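Local coordinates for putative uncharacterized protein TTHB071 (Thermus thermophilus, PDB 3AYV) that binds several zinc ions in a TIM barrel of the xylose isomerase-like family, is probably involved in protection against oxidative stress, and has no firmly established catalytic activity, at residues S97-G102 against E136-P141; E106-R111 against P143-P148. All coordinates share one frame; numbering follows the deposited sequence.

Interaction 1 of 2, residues S97-G102 against E136-P141; sequences SGIPHG and ENSHEP. With ZN (zinc ion), chain E; ZN (zinc ion), chain F.
Two imidazoles share a nitrogen-to-nitrogen hydrogen bond: His101 ND1 and His139 ND1 lie 3.1 Å apart, and either could be the donor. The rings meet rim to rim at 84°, His139 ND1 sitting in the plane of the His101 ring at its edge, while the backbone N of His101 lies over a face of the His139 ring. Deeper in, Ser97 OG donates to Glu140 OE2 at 2.6 Å, on the anti side of that oxygen and 27° out of the carboxylate plane. The same hydroxyl accepts from Ile99 N, closing an ST turn. Both loops leave the C-terminal ends of neighbouring parallel strands, 92-96 and 132-136, on the metal-binding rim of the TIM barrel, where Glu136 bridges two zinc ions, OE1 1.9 Å from that of chain E and OE2 2.1 Å from that of chain F; His55 and His96 help bind the former, Asp162, His187 and Glu223 the latter. A bend at chi2 (80°) turns the Glu140 carboxylate back along its own loop, where OE1 takes Ser138 N through its syn lone pair. A water joins OE2 to Ser97 N, Glu136 O and Ser138 OG. With an alanine in place of Glu140, Ser138 N and the Ser97 hydroxyl would probably lose their acceptor, and this water one of its four partners. Ile99 CG2 packs on the carboxylate, 3.7 Å from OE2.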
ATOM      1  N   SER A  97      -4.732   4.826  -6.506  1.00  9.95           N
ATOM      2  CA  SER A  97      -5.525   5.046  -7.745  1.00 10.56           C
ATOM      3  C   SER A  97      -5.168   6.320  -8.524  1.00 11.34           C
ATOM      4  O   SER A  97      -5.500   6.435  -9.719  1.00 11.74           O
ATOM      5  CB  SER A  97      -7.033   5.034  -7.443  1.00 10.22           C
ATOM      6  OG  SER A  97      -7.436   6.280  -6.869  1.00  8.96           O
ATOM      7  N   GLY A  98      -4.541   7.280  -7.854  1.00  9.76           N
ATOM      8  CA  GLY A  98      -4.221   8.549  -8.504  1.00 10.18           C
ATOM      9  C   GLY A  98      -5.321   9.600  -8.313  1.00 10.26           C
ATOM     10  O   GLY A  98      -5.145  10.767  -8.696  1.00 10.24           O
ATOM     11  N   ILE A  99      -6.434   9.202  -7.701  1.00  8.96           N
ATOM     12  CA  ILE A  99      -7.576  10.137  -7.534  1.00  9.29           C
ATOM     13  C   ILE A  99      -7.143  11.349  -6.660  1.00 10.29           C
ATOM     14  O   ILE A  99      -6.475  11.161  -5.639  1.00 11.43           O
ATOM     15  CB  ILE A  99      -8.825   9.422  -6.989  1.00  9.17           C
ATOM     16  CG1 ILE A  99     -10.073  10.310  -7.202  1.00  8.44           C
ATOM     17  CG2 ILE A  99      -8.660   9.057  -5.458  1.00  9.09           C
ATOM     18  CD1 ILE A  99     -11.399   9.690  -6.657  1.00 11.15           C
ATOM     19  N   PRO A 100      -7.456  12.580  -7.102  1.00 10.47           N
ATOM     20  CA  PRO A 100      -7.183  13.794  -6.294  1.00 11.85           C
ATOM     21  C   PRO A 100      -8.030  13.775  -5.044  1.00 11.49           C
ATOM     22  O   PRO A 100      -9.077  13.153  -5.024  1.00 11.41           O
ATOM     23  CB  PRO A 100      -7.700  14.946  -7.176  1.00 11.88           C
ATOM     24  CG  PRO A 100      -7.799  14.398  -8.553  1.00 14.14           C
ATOM     25  CD  PRO A 100      -8.067  12.903  -8.410  1.00 11.16           C
ATOM     26  N   HIS A 101      -7.604  14.492  -4.012  1.00 11.31           N
ATOM     27  CA  HIS A 101      -8.431  14.614  -2.846  1.00 11.52           C
ATOM     28  C   HIS A 101      -9.715  15.390  -3.145  1.00 12.14           C
ATOM     29  O   HIS A 101      -9.695  16.322  -3.943  1.00 12.06           O
ATOM     30  CB  HIS A 101      -7.683  15.391  -1.759  1.00 11.04           C
ATOM     31  CG  HIS A 101      -8.519  15.575  -0.559  1.00 10.42           C
ATOM     32  ND1 HIS A 101      -8.801  14.533   0.307  1.00 12.26           N
ATOM     33  CD2 HIS A 101      -9.250  16.631  -0.137  1.00 11.87           C
ATOM     34  CE1 HIS A 101      -9.639  14.962   1.237  1.00 14.56           C
ATOM     35  NE2 HIS A 101      -9.923  16.231   0.990  1.00 13.13           N
ATOM     36  N   GLY A 102     -10.813  14.995  -2.508  1.00 12.62           N
ATOM     37  CA  GLY A 102     -12.034  15.800  -2.512  1.00 13.51           C
ATOM     38  C   GLY A 102     -12.958  15.629  -3.708  1.00 14.37           C
ATOM     39  O   GLY A 102     -13.826  16.482  -3.953  1.00 14.19           O
ATOM     40  N   GLU A 136      -4.427   0.331  -3.265  1.00 10.68           N
ATOM     41  CA  GLU A 136      -4.664   0.803  -1.887  1.00 11.82           C
ATOM     42  C   GLU A 136      -5.647   1.979  -1.920  1.00 11.58           C
ATOM     43  O   GLU A 136      -5.576   2.799  -2.848  1.00 11.97           O
ATOM     44  CB  GLU A 136      -3.322   1.254  -1.301  1.00 12.28           C
ATOM     45  CG  GLU A 136      -3.388   1.811   0.076  1.00 14.76           C
ATOM     46  CD  GLU A 136      -2.126   2.560   0.471  1.00 19.01           C
ATOM     47  OE1 GLU A 136      -1.082   2.448  -0.185  1.00 18.40           O
ATOM     48  OE2 GLU A 136      -2.176   3.272   1.469  1.00 24.83           O
ATOM     49  N   ASN A 137      -6.582   2.050  -0.959  1.00 11.17           N
ATOM     50  CA  ASN A 137      -7.452   3.234  -0.896  1.00 10.17           C
ATOM     51  C   ASN A 137      -6.623   4.428  -0.405  1.00 10.46           C
ATOM     52  O   ASN A 137      -5.770   4.281   0.484  1.00  9.71           O
ATOM     53  CB  ASN A 137      -8.664   3.022   0.033  1.00  9.83           C
ATOM     54  CG  ASN A 137      -8.262   2.658   1.471  1.00 11.18           C
ATOM     55  OD1 ASN A 137      -7.644   1.621   1.703  1.00 10.73           O
ATOM     56  ND2 ASN A 137      -8.605   3.534   2.439  1.00 10.11           N
ATOM     57  N   SER A 138      -6.918   5.596  -0.969  1.00 10.24           N
ATOM     58  CA  SER A 138      -6.274   6.843  -0.597  1.00 10.69           C
ATOM     59  C   SER A 138      -7.352   7.903  -0.347  1.00 10.42           C
ATOM     60  O   SER A 138      -7.858   7.998   0.774  1.00 11.45           O
ATOM     61  CB  SER A 138      -5.231   7.254  -1.654  1.00 11.08           C
ATOM     62  OG  SER A 138      -5.804   7.357  -2.957  1.00 12.65           O
ATOM     63  N   HIS A 139      -7.794   8.590  -1.400  1.00  9.91           N
ATOM     64  CA  HIS A 139      -8.743   9.683  -1.293  1.00 10.19           C
ATOM     65  C   HIS A 139     -10.142   9.366  -1.794  1.00 11.10           C
ATOM     66  O   HIS A 139     -10.971  10.271  -1.841  1.00 11.68           O
ATOM     67  CB  HIS A 139      -8.198  10.945  -2.021  1.00  9.76           C
ATOM     68  CG  HIS A 139      -6.917  11.436  -1.434  1.00 10.59           C
ATOM     69  ND1 HIS A 139      -6.873  12.251  -0.325  1.00 12.23           N
ATOM     70  CD2 HIS A 139      -5.626  11.163  -1.757  1.00 13.02           C
ATOM     71  CE1 HIS A 139      -5.611  12.485  -0.003  1.00 13.04           C
ATOM     72  NE2 HIS A 139      -4.834  11.832  -0.857  1.00 13.75           N
ATOM     73  N   GLU A 140     -10.423   8.096  -2.140  1.00 11.49           N
ATOM     74  CA  GLU A 140     -11.759   7.751  -2.647  1.00 11.68           C
ATOM     75  C   GLU A 140     -12.762   7.994  -1.526  1.00 11.92           C
ATOM     76  O   GLU A 140     -12.496   7.643  -0.376  1.00 11.18           O
ATOM     77  CB  GLU A 140     -11.865   6.287  -3.134  1.00 11.62           C
ATOM     78  CG  GLU A 140     -10.940   5.934  -4.321  1.00 11.46           C
ATOM     79  CD  GLU A 140      -9.505   5.663  -3.893  1.00 13.16           C
ATOM     80  OE1 GLU A 140      -9.195   5.675  -2.682  1.00 10.72           O
ATOM     81  OE2 GLU A 140      -8.659   5.453  -4.787  1.00 16.19           O
ATOM     82  N   PRO A 141     -13.888   8.634  -1.852  1.00 12.33           N
ATOM     83  CA  PRO A 141     -14.831   8.888  -0.750  1.00 12.64           C
ATOM     84  C   PRO A 141     -15.524   7.627  -0.194  1.00 12.94           C
ATOM     85  O   PRO A 141     -15.907   7.628   0.979  1.00 13.40           O
ATOM     86  CB  PRO A 141     -15.818   9.916  -1.333  1.00 13.82           C
ATOM     87  CG  PRO A 141     -15.618   9.907  -2.829  1.00 12.80           C
ATOM     88  CD  PRO A 141     -14.182   9.422  -3.068  1.00 11.11           C
TER
HETATM   89 ZN    ZN E 255       0.093   3.928   0.245  1.00 67.65          ZN
HETATM   90 ZN    ZN F 256      -1.186   3.091   3.331  1.00 71.78          ZN
HETATM   91  O   HOH W   1      -6.154   5.001  -4.031  1.00  9.95           O
HETATM   92  O   HOH W   2      -4.581   8.655  -5.095  1.00 15.27           O
HETATM   93  O   HOH W   3     -11.364  12.053  -3.927  1.00 11.31           O
HETATM   94  O   HOH W   4     -11.371  12.718  -0.620  1.00 17.93           O
HETATM   95  O   HOH W   5       0.977   3.596   2.124  1.00 27.13           O
HETATM   96  O   HOH W   6       0.925   6.102   1.036  1.00 30.78           O
HETATM   97  O   HOH W   7      -0.108   5.088   4.173  1.00 20.80           O

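Interaction 2 of 2, residues E106-R111 against P143-P148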
ATOM      1  N   GLU A 106     -19.722  10.612  -7.248  1.00 12.65           N
ATOM      2  CA  GLU A 106     -20.024  10.451  -8.682  1.00 13.17           C
ATOM      3  C   GLU A 106     -18.734  10.568  -9.476  1.00 12.86           C
ATOM      4  O   GLU A 106     -18.481   9.758 -10.340  1.00 10.87           O
ATOM      5  CB  GLU A 106     -21.101  11.469  -9.153  1.00 13.67           C
ATOM      6  CG  GLU A 106     -21.531  11.410 -10.665  1.00 19.56           C
ATOM      7  CD  GLU A 106     -22.552  12.524 -11.074  1.00 25.93           C
ATOM      8  OE1 GLU A 106     -22.371  13.697 -10.624  1.00 26.35           O
ATOM      9  OE2 GLU A 106     -23.521  12.239 -11.863  1.00 24.05           O
ATOM     10  N   GLU A 107     -17.912  11.573  -9.160  1.00 11.49           N
ATOM     11  CA  GLU A 107     -16.614  11.750  -9.823  1.00 12.06           C
ATOM     12  C   GLU A 107     -15.690  10.537  -9.626  1.00 11.35           C
ATOM     13  O   GLU A 107     -15.032  10.093 -10.576  1.00 10.86           O
ATOM     14  CB  GLU A 107     -15.927  13.008  -9.313  1.00 12.01           C
ATOM     15  CG  GLU A 107     -16.506  14.285  -9.955  1.00 13.28           C
ATOM     16  CD  GLU A 107     -16.174  15.557  -9.175  1.00 16.09           C
ATOM     17  OE1 GLU A 107     -15.678  15.484  -8.023  1.00 13.31           O
ATOM     18  OE2 GLU A 107     -16.419  16.641  -9.744  1.00 16.58           O
ATOM     19  N   ALA A 108     -15.641  10.008  -8.400  1.00 10.28           N
ATOM     20  CA  ALA A 108     -14.776   8.849  -8.115  1.00  9.84           C
ATOM     21  C   ALA A 108     -15.253   7.626  -8.894  1.00 10.05           C
ATOM     22  O   ALA A 108     -14.452   6.864  -9.437  1.00  9.45           O
ATOM     23  CB  ALA A 108     -14.776   8.548  -6.615  1.00  9.68           C
ATOM     24  N   LEU A 109     -16.571   7.439  -8.921  1.00  9.36           N
ATOM     25  CA  LEU A 109     -17.171   6.307  -9.620  1.00 10.62           C
ATOM     26  C   LEU A 109     -16.911   6.373 -11.112  1.00 11.78           C
ATOM     27  O   LEU A 109     -16.589   5.357 -11.736  1.00 11.96           O
ATOM     28  CB  LEU A 109     -18.695   6.245  -9.319  1.00 10.62           C
ATOM     29  CG  LEU A 109     -19.428   5.056  -9.971  1.00 10.91           C
ATOM     30  CD1 LEU A 109     -18.804   3.683  -9.605  1.00 10.49           C
ATOM     31  CD2 LEU A 109     -20.947   5.101  -9.629  1.00 12.80           C
ATOM     32  N   GLU A 110     -16.999   7.570 -11.694  1.00 11.83           N
ATOM     33  CA  GLU A 110     -16.765   7.721 -13.131  1.00 13.57           C
ATOM     34  C   GLU A 110     -15.314   7.408 -13.538  1.00 12.96           C
ATOM     35  O   GLU A 110     -15.055   7.077 -14.674  1.00 12.73           O
ATOM     36  CB  GLU A 110     -17.120   9.136 -13.591  1.00 14.93           C
ATOM     37  CG  GLU A 110     -18.623   9.410 -13.580  1.00 21.64           C
ATOM     38  CD  GLU A 110     -18.939  10.872 -13.905  1.00 32.38           C
ATOM     39  OE1 GLU A 110     -18.906  11.721 -12.976  1.00 37.11           O
ATOM     40  OE2 GLU A 110     -19.210  11.175 -15.093  1.00 36.45           O
ATOM     41  N   ARG A 111     -14.377   7.514 -12.597  1.00 12.32           N
ATOM     42  CA  ARG A 111     -12.996   7.172 -12.885  1.00 11.92           C
ATOM     43  C   ARG A 111     -12.771   5.669 -12.910  1.00 11.03           C
ATOM     44  O   ARG A 111     -11.706   5.245 -13.384  1.00 10.82           O
ATOM     45  CB  ARG A 111     -12.062   7.739 -11.816  1.00 12.46           C
ATOM     46  CG  ARG A 111     -11.769   9.228 -11.900  1.00 13.41           C
ATOM     47  CD  ARG A 111     -10.925   9.671 -10.661  1.00 12.62           C
ATOM     48  NE  ARG A 111      -9.705   8.869 -10.502  1.00 10.30           N
ATOM     49  CZ  ARG A 111      -8.500   9.261 -10.912  1.00 11.22           C
ATOM     50  NH1 ARG A 111      -8.357  10.462 -11.478  1.00 11.79           N
ATOM     51  NH2 ARG A 111      -7.423   8.472 -10.753  1.00 10.60           N
ATOM     52  N   PRO A 143     -15.835   2.973  -0.876  1.00 13.22           N
ATOM     53  CA  PRO A 143     -15.252   1.788  -1.511  1.00 13.04           C
ATOM     54  C   PRO A 143     -15.941   1.405  -2.825  1.00 13.80           C
ATOM     55  O   PRO A 143     -15.348   0.686  -3.645  1.00 12.76           O
ATOM     56  CB  PRO A 143     -15.409   0.682  -0.448  1.00 13.46           C
ATOM     57  CG  PRO A 143     -16.445   1.203   0.511  1.00 14.16           C
ATOM     58  CD  PRO A 143     -16.268   2.692   0.506  1.00 13.33           C
ATOM     59  N   GLU A 144     -17.166   1.898  -3.041  1.00 14.77           N
ATOM     60  CA  GLU A 144     -17.877   1.644  -4.312  1.00 15.40           C
ATOM     61  C   GLU A 144     -17.103   2.117  -5.548  1.00 15.83           C
ATOM     62  O   GLU A 144     -17.341   1.595  -6.633  1.00 16.63           O
ATOM     63  CB  GLU A 144     -19.269   2.277  -4.307  1.00 16.48           C
ATOM     64  CG  GLU A 144     -19.170   3.788  -4.449  1.00 17.31           C
ATOM     65  CD  GLU A 144     -20.476   4.525  -4.321  1.00 23.93           C
ATOM     66  OE1 GLU A 144     -21.533   3.863  -4.176  1.00 23.12           O
ATOM     67  OE2 GLU A 144     -20.434   5.786  -4.366  1.00 23.99           O
ATOM     68  N   ALA A 145     -16.200   3.101  -5.407  1.00 14.19           N
ATOM     69  CA  ALA A 145     -15.438   3.547  -6.563  1.00 14.42           C
ATOM     70  C   ALA A 145     -14.262   2.616  -6.878  1.00 14.07           C
ATOM     71  O   ALA A 145     -13.709   2.666  -7.976  1.00 14.35           O
ATOM     72  CB  ALA A 145     -14.945   4.961  -6.370  1.00 14.20           C
ATOM     73  N   LEU A 146     -13.890   1.779  -5.909  1.00 11.91           N
ATOM     74  CA  LEU A 146     -12.811   0.805  -6.126  1.00 12.46           C
ATOM     75  C   LEU A 146     -13.366  -0.545  -6.576  1.00 11.30           C
ATOM     76  O   LEU A 146     -12.712  -1.283  -7.315  1.00 11.26           O
ATOM     77  CB  LEU A 146     -11.979   0.613  -4.842  1.00 11.39           C
ATOM     78  CG  LEU A 146     -11.212   1.894  -4.460  1.00 13.58           C
ATOM     79  CD1 LEU A 146     -10.374   1.599  -3.230  1.00 15.53           C
ATOM     80  CD2 LEU A 146     -10.355   2.494  -5.646  1.00 12.98           C
ATOM     81  N   ARG A 147     -14.555  -0.879  -6.102  1.00 11.74           N
ATOM     82  CA  ARG A 147     -15.146  -2.181  -6.426  1.00 13.40           C
ATOM     83  C   ARG A 147     -15.158  -2.513  -7.949  1.00 12.49           C
ATOM     84  O   ARG A 147     -14.773  -3.621  -8.327  1.00 12.99           O
ATOM     85  CB  ARG A 147     -16.554  -2.289  -5.805  1.00 13.58           C
ATOM     86  CG  ARG A 147     -17.115  -3.712  -5.828  1.00 18.58           C
ATOM     87  CD  ARG A 147     -18.442  -3.787  -5.096  1.00 20.87           C
ATOM     88  NE  ARG A 147     -18.263  -3.900  -3.646  1.00 23.65           N
ATOM     89  CZ  ARG A 147     -18.016  -5.046  -3.012  1.00 26.77           C
ATOM     90  NH1 ARG A 147     -17.896  -6.182  -3.695  1.00 27.60           N
ATOM     91  NH2 ARG A 147     -17.879  -5.055  -1.688  1.00 28.14           N
ATOM     92  N   PRO A 148     -15.590  -1.572  -8.819  1.00 11.95           N
ATOM     93  CA  PRO A 148     -15.579  -1.907 -10.262  1.00 11.98           C
ATOM     94  C   PRO A 148     -14.172  -2.091 -10.862  1.00 12.38           C
ATOM     95  O   PRO A 148     -13.996  -2.839 -11.854  1.00 12.78           O
ATOM     96  CB  PRO A 148     -16.251  -0.685 -10.904  1.00 11.06           C
ATOM     97  CG  PRO A 148     -17.051  -0.010  -9.746  1.00 12.19           C
ATOM     98  CD  PRO A 148     -16.101  -0.197  -8.593  1.00 11.10           C
TER
HETATM   99  O   HOH W   8     -12.361   5.079  -8.961  1.00 17.70           O
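The methyl of Ala145 is aimed at that of Ala108, CB to CB 3.6 Å, which presents its flank, and with no longer side chain between them the two backbones come close: Leu109 CA and Ala145 CA are 4.5 Å apart. Ala145 CB also lies against the helix backbone, 3.6 Å from Ala108 O. Beside this pair Leu109 reaches across from its exposed flank. With CG anti to the backbone N (chi1 -178°), its CD1 branch is carried over to the opposite segment, where it rests 3.9 Å from Glu144 O and 4.1 Å from Pro148 CG. Leucine and proline cross at about a right angle, and CD1 meets the ring at CG. No direct hydrogen bond links the segments; a water donates to Ala108 O at 2.8 Å and to Ala145 O at 2.9 Å, tying two carbonyls that could not bond each other. Pro143 O takes both Leu146 N and Arg147 N, which secures the short 3-10 turn carrying Ala145. Pro148 also packs on Ala112 and Leu113 of helix 112-118. Away from the zinc sites, this is packing between neighbouring helical segments of the outer layer of a TIM barrel, which follow strands 92-96 and 132-136.

In the fold
From the N terminus, strand 92-96 runs into loop 97-102 and then helix 105-110; after helices 112-118 and 120-129 the chain returns through strand 132-136 to loop 136-141, where interaction 1 closes a long excursion between adjacent barrel strands. Interaction 2 closes a second, overlapping one, from 106-111 to 143-148. Their segments alternate along the chain, so the two closures cross instead of nesting. Interaction 1 joins the loops at the zinc-bearing end of the barrel, and interaction 2 the helical segments just outside them. With centres 10 Å apart they are contiguous: Arg111 packs against Ser97 and Ile99, Leu146 against Glu140, and Ala108 against Ile99 and Pro141.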